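Local coordinates for gene 2 protein (Enterobacteria phage Sf6, PDB 5C12) that forms the nuclease domain of the phage's large terminase subunit, the part of the DNA-packaging motor that cuts viral DNA with bound metal ions, at residues V71-E76 against I94-D99; E84-A89 against R113-E118; D163-K168 against F172-A177. The protein carries 1 engineered substitution. All blocks are in the same frame, centred on the assembly; numbering follows the deposited sequence.

Interaction 1 (V71-E76 against I94-D99)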
loop_
_atom_site.group_PDB
_atom_site.type_symbol
_atom_site.label_atom_id
_atom_site.label_comp_id
_atom_site.label_asym_id
_atom_site.label_seq_id
_atom_site.Cartn_x
_atom_site.Cartn_y
_atom_site.Cartn_z
ATOM N N VAL A 71 -2.032 4.651 -9.513
ATOM C CA VAL A 71 -2.213 5.348 -8.232
ATOM C C VAL A 71 -2.651 6.806 -8.480
ATOM O O VAL A 71 -2.010 7.529 -9.241
ATOM C CB VAL A 71 -0.918 5.300 -7.389
ATOM C CG1 VAL A 71 -1.101 6.006 -6.035
ATOM C CG2 VAL A 71 -0.461 3.860 -7.159
ATOM N N LYS A 72 -3.750 7.225 -7.862
ATOM C CA LYS A 72 -4.328 8.534 -8.138
ATOM C C LYS A 72 -4.345 9.506 -6.953
ATOM O O LYS A 72 -4.469 10.712 -7.164
ATOM C CB LYS A 72 -5.719 8.397 -8.748
ATOM C CG LYS A 72 -6.758 7.823 -7.862
ATOM C CD LYS A 72 -8.132 7.878 -8.532
ATOM C CE LYS A 72 -9.199 7.315 -7.607
ATOM N NZ LYS A 72 -10.510 7.399 -8.287
ATOM N N ARG A 73 -4.225 9.010 -5.724
ATOM C CA ARG A 73 -4.179 9.870 -4.553
ATOM C C ARG A 73 -3.267 9.305 -3.494
ATOM O O ARG A 73 -3.292 8.100 -3.209
ATOM C CB ARG A 73 -5.575 10.107 -3.932
ATOM C CG ARG A 73 -5.583 11.251 -2.924
ATOM C CD ARG A 73 -6.857 11.398 -2.144
ATOM N NE ARG A 73 -8.016 11.581 -3.002
ATOM C CZ ARG A 73 -8.478 12.752 -3.410
ATOM N NH1 ARG A 73 -7.861 13.869 -3.068
ATOM N NH2 ARG A 73 -9.557 12.803 -4.169
ATOM N N ILE A 74 -2.447 10.180 -2.934
ATOM C CA ILE A 74 -1.646 9.911 -1.738
ATOM C C ILE A 74 -1.806 11.082 -0.790
ATOM O O ILE A 74 -1.479 12.235 -1.122
ATOM C CB ILE A 74 -0.136 9.754 -2.076
ATOM C CG1 ILE A 74 0.129 8.584 -3.046
ATOM C CG2 ILE A 74 0.679 9.656 -0.817
ATOM C CD1 ILE A 74 -0.100 7.174 -2.509
ATOM N N ALA A 75 -2.370 10.841 0.388
ATOM C CA ALA A 75 -2.750 11.932 1.262
ATOM C C ALA A 75 -2.298 11.663 2.669
ATOM O O ALA A 75 -2.291 10.528 3.120
ATOM C CB ALA A 75 -4.285 12.158 1.246
ATOM N N GLU A 76 -1.936 12.732 3.353
ATOM C CA GLU A 76 -1.550 12.700 4.760
ATOM C C GLU A 76 -2.654 13.350 5.601
ATOM O O GLU A 76 -3.269 14.360 5.214
ATOM C CB GLU A 76 -0.198 13.405 4.959
ATOM C CG GLU A 76 -0.182 14.880 4.523
ATOM C CD GLU A 76 1.186 15.565 4.606
ATOM O OE1 GLU A 76 2.201 14.870 4.833
ATOM O OE2 GLU A 76 1.212 16.807 4.462
ATOM N N ILE A 94 -14.903 7.780 -0.490
ATOM C CA ILE A 94 -16.112 8.158 -1.181
ATOM C C ILE A 94 -15.819 9.111 -2.347
ATOM O O ILE A 94 -16.317 8.907 -3.459
ATOM C CB ILE A 94 -17.112 8.757 -0.182
ATOM C CG1 ILE A 94 -17.586 7.651 0.759
ATOM C CG2 ILE A 94 -18.298 9.411 -0.906
ATOM C CD1 ILE A 94 -18.238 8.190 1.996
ATOM N N GLU A 95 -15.013 10.139 -2.100
ATOM C CA GLU A 95 -14.663 11.117 -3.130
ATOM C C GLU A 95 -13.970 10.444 -4.322
ATOM O O GLU A 95 -14.183 10.836 -5.481
ATOM C CB GLU A 95 -13.772 12.193 -2.513
ATOM C CG GLU A 95 -13.398 13.317 -3.446
ATOM C CD GLU A 95 -12.626 14.432 -2.753
ATOM O OE1 GLU A 95 -12.387 14.341 -1.530
ATOM O OE2 GLU A 95 -12.258 15.410 -3.435
ATOM N N ASP A 96 -13.183 9.412 -4.032
ATOM C CA ASP A 96 -12.412 8.710 -5.042
ATOM C C ASP A 96 -13.200 7.619 -5.761
ATOM O O ASP A 96 -12.672 6.981 -6.672
ATOM C CB ASP A 96 -11.158 8.089 -4.419
ATOM C CG ASP A 96 -10.080 9.123 -4.122
ATOM O OD1 ASP A 96 -10.102 10.191 -4.767
ATOM O OD2 ASP A 96 -9.241 8.881 -3.225
ATOM N N GLY A 97 -14.441 7.395 -5.359
ATOM C CA GLY A 97 -15.275 6.380 -5.986
ATOM C C GLY A 97 -14.766 4.975 -5.711
ATOM O O GLY A 97 -14.839 4.095 -6.569
ATOM N N ALA A 98 -14.231 4.762 -4.513
ATOM C CA ALA A 98 -13.707 3.462 -4.144
ATOM C C ALA A 98 -14.750 2.368 -4.234
ATOM O O ALA A 98 -15.903 2.558 -3.853
ATOM C CB ALA A 98 -13.101 3.489 -2.745
ATOM N N ASP A 99 -14.310 1.210 -4.713
ATOM C CA ASP A 99 -15.084 -0.021 -4.637
ATOM C C ASP A 99 -14.725 -0.781 -3.374
ATOM O O ASP A 99 -15.555 -1.481 -2.811
ATOM C CB ASP A 99 -14.795 -0.888 -5.869
ATOM C CG ASP A 99 -15.216 -0.213 -7.149
ATOM O OD1 ASP A 99 -16.417 0.052 -7.319
ATOM O OD2 ASP A 99 -14.353 0.086 -7.999
HETATM O O HOH W 1 -9.605 16.232 -3.565
HETATM O O HOH W 2 -10.904 14.679 -5.766
#
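A Schellman motif ends helix 82-95 of this nuclease domain, and a classic beta bulge on strand 70-77 meets it: Arg73 and Lys72, the two bulge residues that both face Ser65, each take hold of Asp96. Arg73 grips the carboxylate side-on, with NE giving one bond to OD2 of Asp96 at 3.0 Å and NH2 giving another to OD1 of Asp96 at 2.7 Å. The guanidinium and carboxylate planes lie 22° apart, so the paired groups are nearly coplanar. OD2 offers its syn lone pair, whereas OD1 is met on its syn side but somewhat out of the carboxylate plane. A bend at chi3 of Arg73 (-57°) turns the guanidinium edge to this acid. Glu95 adds a long salt bridge, OE2 to NH2 of Arg73 at 3.8 Å, and two waters join that same oxygen to NH1 and NH2. Lys72 instead runs alongside Asp96 in the opposite direction, fully extended beyond CG, and its NZ reaches the backbone O of Asp96 at 2.7 Å, in the carbonyl plane and on a lone pair. The buried acid is thus held through its side chain and its backbone, and the nearby cations would probably favour its ionised form. Tyr63 of strand 61-67 bonds OD2 as well, while Leu92 of helix 82-95 packs on Arg73, joining the helix end to two adjacent antiparallel strands.

Interaction 2 (E84-A89 against R113-E118)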
loop_
_atom_site.group_PDB
_atom_site.type_symbol
_atom_site.label_atom_id
_atom_site.label_comp_id
_atom_site.label_asym_id
_atom_site.label_seq_id
_atom_site.Cartn_x
_atom_site.Cartn_y
_atom_site.Cartn_z
ATOM N N GLU A 84 -11.471 11.067 13.895
ATOM C CA GLU A 84 -11.386 12.090 12.863
ATOM C C GLU A 84 -10.611 11.559 11.661
ATOM O O GLU A 84 -10.972 11.776 10.501
ATOM C CB GLU A 84 -10.697 13.345 13.415
ATOM C CG GLU A 84 -11.513 14.058 14.473
ATOM C CD GLU A 84 -10.752 15.167 15.169
ATOM O OE1 GLU A 84 -9.527 15.040 15.341
ATOM O OE2 GLU A 84 -11.386 16.166 15.541
ATOM N N GLY A 85 -9.555 10.812 11.938
ATOM C CA GLY A 85 -8.783 10.206 10.878
ATOM C C GLY A 85 -9.599 9.244 10.012
ATOM O O GLY A 85 -9.514 9.241 8.778
ATOM N N ALA A 86 -10.416 8.408 10.644
ATOM C CA ALA A 86 -11.220 7.480 9.866
ATOM C C ALA A 86 -12.312 8.220 9.084
ATOM O O ALA A 86 -12.670 7.818 7.988
ATOM C CB ALA A 86 -11.832 6.412 10.783
ATOM N N ASP A 87 -12.851 9.287 9.647
ATOM C CA ASP A 87 -13.824 10.112 8.921
ATOM C C ASP A 87 -13.157 10.708 7.683
ATOM O O ASP A 87 -13.699 10.696 6.578
ATOM C CB ASP A 87 -14.333 11.242 9.787
ATOM C CG ASP A 87 -15.406 12.057 9.097
ATOM O OD1 ASP A 87 -16.350 11.446 8.550
ATOM O OD2 ASP A 87 -15.305 13.303 9.096
ATOM N N TRP A 88 -11.956 11.227 7.880
ATOM C CA TRP A 88 -11.183 11.792 6.781
ATOM C C TRP A 88 -10.940 10.776 5.669
ATOM O O TRP A 88 -11.172 11.049 4.481
ATOM C CB TRP A 88 -9.877 12.340 7.358
ATOM C CG TRP A 88 -8.784 12.615 6.329
ATOM C CD1 TRP A 88 -8.726 13.667 5.450
ATOM C CD2 TRP A 88 -7.593 11.864 6.137
ATOM N NE1 TRP A 88 -7.571 13.581 4.701
ATOM C CE2 TRP A 88 -6.856 12.499 5.113
ATOM C CE3 TRP A 88 -7.069 10.700 6.712
ATOM C CZ2 TRP A 88 -5.642 12.008 4.661
ATOM C CZ3 TRP A 88 -5.872 10.223 6.257
ATOM C CH2 TRP A 88 -5.176 10.870 5.229
ATOM N N ALA A 89 -10.463 9.588 6.035
ATOM C CA ALA A 89 -10.074 8.594 5.054
ATOM C C ALA A 89 -11.270 7.997 4.333
ATOM O O ALA A 89 -11.228 7.764 3.134
ATOM C CB ALA A 89 -9.295 7.502 5.721
ATOM N N ARG A 113 -14.220 -0.595 12.810
ATOM C CA ARG A 113 -15.122 -1.150 11.806
ATOM C C ARG A 113 -16.513 -0.519 11.868
ATOM O O ARG A 113 -17.078 -0.219 10.835
ATOM C CB ARG A 113 -15.247 -2.675 11.858
ATOM C CG ARG A 113 -16.096 -3.161 10.693
ATOM C CD ARG A 113 -16.240 -4.668 10.513
ATOM N NE ARG A 113 -16.916 -4.914 9.236
ATOM C CZ ARG A 113 -16.304 -4.921 8.052
ATOM N NH1 ARG A 113 -15.002 -4.797 7.988
ATOM N NH2 ARG A 113 -16.996 -5.116 6.944
ATOM N N ARG A 114 -17.072 -0.311 13.057
ATOM C CA ARG A 114 -18.405 0.278 13.126
ATOM C C ARG A 114 -18.443 1.656 12.456
ATOM O O ARG A 114 -19.319 1.941 11.641
ATOM C CB ARG A 114 -18.879 0.371 14.583
ATOM C CG ARG A 114 -20.152 1.128 14.735
ATOM C CD ARG A 114 -20.514 1.332 16.228
ATOM N NE ARG A 114 -20.834 2.737 16.386
ATOM C CZ ARG A 114 -20.173 3.587 17.153
ATOM N NH1 ARG A 114 -19.188 3.176 17.946
ATOM N NH2 ARG A 114 -20.567 4.847 17.212
ATOM N N GLN A 115 -17.475 2.509 12.772
ATOM C CA GLN A 115 -17.455 3.844 12.206
ATOM C C GLN A 115 -17.265 3.771 10.705
ATOM O O GLN A 115 -17.860 4.530 9.941
ATOM C CB GLN A 115 -16.342 4.677 12.829
ATOM C CG GLN A 115 -16.237 6.062 12.229
ATOM C CD GLN A 115 -15.112 6.873 12.826
ATOM O OE1 GLN A 115 -14.437 6.437 13.766
ATOM N NE2 GLN A 115 -14.924 8.080 12.305
ATOM N N THR A 116 -16.412 2.859 10.278
ATOM C CA THR A 116 -16.133 2.710 8.865
ATOM C C THR A 116 -17.364 2.266 8.098
ATOM O O THR A 116 -17.700 2.852 7.062
ATOM C CB THR A 116 -14.983 1.743 8.657
ATOM O OG1 THR A 116 -13.826 2.255 9.328
ATOM C CG2 THR A 116 -14.695 1.552 7.203
ATOM N N THR A 117 -18.061 1.254 8.608
ATOM C CA THR A 117 -19.257 0.785 7.921
ATOM C C THR A 117 -20.379 1.832 7.948
ATOM O O THR A 117 -21.097 1.991 6.966
ATOM C CB THR A 117 -19.735 -0.582 8.456
ATOM O OG1 THR A 117 -19.970 -0.496 9.857
ATOM C CG2 THR A 117 -18.689 -1.644 8.177
ATOM N N GLU A 118 -20.496 2.587 9.041
ATOM C CA GLU A 118 -21.428 3.717 9.092
ATOM C C GLU A 118 -21.126 4.734 7.999
ATOM O O GLU A 118 -22.032 5.295 7.371
ATOM C CB GLU A 118 -21.379 4.418 10.467
ATOM C CG GLU A 118 -21.942 3.606 11.636
ATOM C CD GLU A 118 -21.741 4.282 13.012
ATOM O OE1 GLU A 118 -21.023 5.309 13.080
ATOM O OE2 GLU A 118 -22.293 3.784 14.029
#
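Gln115 stretches from helix 113-119 to helix 82-95 and lays its terminal amide against the methyl group of Ala86 and the backbone N of Asp87. With CG anti to the backbone N (chi1 177°) and the chain extended to CD, the amide spans the gap between two helices whose closest CA atoms, those of Ala86 and Thr116, are 6.9 Å apart. The methyl of Ala86 lies over the flat side of the amide, its CB 3.8 Å from NE2 of Gln115 and 3.9 Å from CD of Gln115, with OE1 scarcely farther off. Asp87 flanks the contact through CB, 4.1 Å from NE2 of Gln115. N of Asp87 is 3.6 Å from NE2 of Gln115; both carry hydrogens, so this is contact and not a hydrogen bond. NE2 has a polar anchor about one turn earlier, the backbone O of Asn83, and that bond helps to fix the reach of the side chain. Leu112 also packs on Ala86, and Tyr101 of strand 100-104 touches both Ala89 and Thr116. This helix pairing is consistent with the RNase H-like fold of terminase nuclease domains, with helices packed beside a central mixed sheet.

Interaction 3 (D163-K168 against F172-A177)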
loop_
_atom_site.group_PDB
_atom_site.type_symbol
_atom_site.label_atom_id
_atom_site.label_comp_id
_atom_site.label_asym_id
_atom_site.label_seq_id
_atom_site.Cartn_x
_atom_site.Cartn_y
_atom_site.Cartn_z
ATOM N N ASP A 163 5.268 -20.354 2.426
ATOM C CA ASP A 163 6.682 -20.695 2.589
ATOM C C ASP A 163 7.560 -19.471 2.309
ATOM O O ASP A 163 8.663 -19.386 2.824
ATOM C CB ASP A 163 7.107 -21.786 1.623
ATOM C CG ASP A 163 6.527 -23.137 1.954
ATOM O OD1 ASP A 163 6.839 -23.690 3.032
ATOM O OD2 ASP A 163 5.804 -23.680 1.092
ATOM N N VAL A 164 7.083 -18.564 1.471
ATOM C CA VAL A 164 7.893 -17.453 0.987
ATOM C C VAL A 164 7.763 -16.209 1.873
ATOM O O VAL A 164 8.764 -15.577 2.214
ATOM C CB VAL A 164 7.522 -17.106 -0.467
ATOM C CG1 VAL A 164 8.245 -15.819 -0.908
ATOM C CG2 VAL A 164 7.871 -18.270 -1.380
ATOM N N PHE A 165 6.537 -15.868 2.262
ATOM C CA PHE A 165 6.275 -14.653 3.039
ATOM C C PHE A 165 5.884 -14.996 4.463
ATOM O O PHE A 165 5.076 -15.894 4.686
ATOM C CB PHE A 165 5.124 -13.865 2.440
ATOM C CG PHE A 165 5.358 -13.444 1.026
ATOM C CD1 PHE A 165 6.314 -12.482 0.720
ATOM C CD2 PHE A 165 4.629 -14.015 -0.003
ATOM C CE1 PHE A 165 6.526 -12.109 -0.581
ATOM C CE2 PHE A 165 4.830 -13.621 -1.307
ATOM C CZ PHE A 165 5.784 -12.680 -1.597
ATOM N N ARG A 166 6.455 -14.302 5.434
ATOM C CA ARG A 166 6.043 -14.554 6.810
ATOM C C ARG A 166 4.584 -14.185 7.022
ATOM O O ARG A 166 3.819 -14.941 7.626
ATOM C CB ARG A 166 6.911 -13.815 7.834
ATOM C CG ARG A 166 6.361 -14.014 9.256
ATOM C CD ARG A 166 7.267 -13.561 10.360
ATOM N NE ARG A 166 6.750 -14.039 11.647
ATOM C CZ ARG A 166 7.402 -13.977 12.801
ATOM N NH1 ARG A 166 8.618 -13.456 12.868
ATOM N NH2 ARG A 166 6.833 -14.449 13.902
ATOM N N ASN A 167 4.192 -13.027 6.520
ATOM C CA ASN A 167 2.901 -12.454 6.873
ATOM C C ASN A 167 2.403 -11.518 5.791
ATOM O O ASN A 167 3.070 -11.329 4.775
ATOM C CB ASN A 167 2.983 -11.747 8.240
ATOM C CG ASN A 167 4.118 -10.737 8.325
ATOM O OD1 ASN A 167 4.514 -10.114 7.319
ATOM N ND2 ASN A 167 4.636 -10.551 9.532
ATOM N N LYS A 168 1.197 -10.979 5.978
ATOM C CA LYS A 168 0.595 -10.120 4.973
ATOM C C LYS A 168 1.380 -8.839 4.726
ATOM O O LYS A 168 1.446 -8.363 3.590
ATOM C CB LYS A 168 -0.857 -9.769 5.357
ATOM C CG LYS A 168 -1.819 -10.915 5.139
ATOM C CD LYS A 168 -3.257 -10.518 5.493
ATOM C CE LYS A 168 -4.244 -11.587 5.076
ATOM N NZ LYS A 168 -4.179 -12.755 5.971
ATOM N N PHE A 172 2.286 -8.148 0.871
ATOM C CA PHE A 172 1.784 -7.032 0.077
ATOM C C PHE A 172 2.817 -5.967 -0.192
ATOM O O PHE A 172 2.738 -5.328 -1.246
ATOM C CB PHE A 172 0.444 -6.536 0.615
ATOM C CG PHE A 172 -0.622 -7.555 0.408
ATOM C CD1 PHE A 172 -1.074 -7.816 -0.874
ATOM C CD2 PHE A 172 -1.065 -8.354 1.444
ATOM C CE1 PHE A 172 -2.003 -8.787 -1.111
ATOM C CE2 PHE A 172 -2.006 -9.344 1.213
ATOM C CZ PHE A 172 -2.465 -9.564 -0.066
ATOM N N TYR A 173 3.815 -5.784 0.676
ATOM C CA TYR A 173 4.922 -4.897 0.314
ATOM C C TYR A 173 5.703 -5.488 -0.864
ATOM O O TYR A 173 6.150 -4.750 -1.745
ATOM C CB TYR A 173 5.860 -4.602 1.488
ATOM C CG TYR A 173 5.628 -3.255 2.130
ATOM C CD1 TYR A 173 5.773 -2.095 1.383
ATOM C CD2 TYR A 173 5.246 -3.120 3.472
ATOM C CE1 TYR A 173 5.570 -0.890 1.920
ATOM C CE2 TYR A 173 5.030 -1.884 4.031
ATOM C CZ TYR A 173 5.192 -0.757 3.236
ATOM O OH TYR A 173 4.968 0.485 3.746
ATOM N N TYR A 174 5.856 -6.808 -0.920
ATOM C CA TYR A 174 6.534 -7.419 -2.066
ATOM C C TYR A 174 5.646 -7.420 -3.319
ATOM O O TYR A 174 6.168 -7.396 -4.428
ATOM C CB TYR A 174 7.044 -8.826 -1.732
ATOM C CG TYR A 174 8.414 -8.788 -1.109
ATOM C CD1 TYR A 174 9.549 -8.672 -1.910
ATOM C CD2 TYR A 174 8.589 -8.804 0.276
ATOM C CE1 TYR A 174 10.808 -8.606 -1.343
ATOM C CE2 TYR A 174 9.850 -8.742 0.838
ATOM C CZ TYR A 174 10.956 -8.639 0.026
ATOM O OH TYR A 174 12.214 -8.578 0.591
ATOM N N ALA A 175 4.323 -7.449 -3.155
ATOM C CA ALA A 175 3.432 -7.283 -4.293
ATOM C C ALA A 175 3.705 -5.917 -4.909
ATOM O O ALA A 175 3.790 -5.775 -6.136
ATOM C CB ALA A 175 1.957 -7.395 -3.860
ATOM N N LEU A 176 3.849 -4.933 -4.050
ATOM C CA LEU A 176 4.148 -3.570 -4.490
ATOM C C LEU A 176 5.524 -3.539 -5.169
ATOM O O LEU A 176 5.681 -3.000 -6.274
ATOM C CB LEU A 176 4.095 -2.634 -3.300
ATOM C CG LEU A 176 4.525 -1.173 -3.484
ATOM C CD1 LEU A 176 3.689 -0.563 -4.595
ATOM C CD2 LEU A 176 4.354 -0.417 -2.183
ATOM N N ALA A 177 6.527 -4.105 -4.500
ATOM C CA ALA A 177 7.872 -4.090 -5.034
ATOM C C ALA A 177 7.937 -4.796 -6.384
ATOM O O ALA A 177 8.606 -4.318 -7.302
ATOM C CB ALA A 177 8.844 -4.686 -4.056
#
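Lys168 and Phe172 share the first turn of helix 168-189, and Phe165 from the loop before it packs on Tyr174, so that the helix N-terminus folds back against the segment leading into it. Asn167 is the N-cap, its OD1 capping the backbone N of Ala170. Backbone bonding comes first. The N of Phe172 donates to O of Lys168 at 2.9 Å, with an N-H...O angle of 167°; this i to i+4 bond belongs to the first turn of the helix.

Apolar packing joins the preceding loop to the second turn. Phe165, the first residue to leave helical geometry after helix 161-164, places its ring beside Tyr174, and CE1 of Phe165 meets CB of Tyr174 at 3.5 Å. With CG beside its own backbone N (chi1 -59°), the Phe165 ring is carried from the loop to the helix. The ring planes are inclined at 40°, obliquely, with centroids 6.0 Å apart, and the contact is made by CE1 of Phe165 against CB and CG of Tyr174. Val164 CG1 sits 3.9 Å above the Phe165 plane, over the ring centre, while Ile23 packs on Tyr174.

Ionic and polar partners secure Lys168. Its chain is extended until a bend at chi4, and NZ bonds to O of Ser135 and makes a salt bridge with Glu134, while Phe130 of strand 126-130 packs on both Lys168 and Phe172. Tyr173 OH bonds to OD1 of Asp252, a ligand of the bound magnesium, which makes Tyr173 a second-shell residue of the metal site.

Beside the first-turn bond, the Phe172 ring leans on the same carbonyl, its CD2 lying 3.3 Å from O of Lys168.

Interactions 1 and 2 share helix 82-95, one at its C-terminal end and the other a few turns earlier. They touch directly where CZ2 of Trp88 meets O of Glu76 at 3.4 Å, although their centres are 15 Å apart. Interaction 3 stands apart on the far side of the chain's centre, its nearest atoms about 7 Å from interaction 1 and about 13 Å from interaction 2. Interactions 2 and 3 lie at similar distances from the metal site without touching it: the side chain of Ala86 is about 13 Å from a bound magnesium ion and that of Lys168 about 12 Å. Interaction 3 reaches the second shell through Tyr173, whereas interaction 1 lies away from the metal ligands.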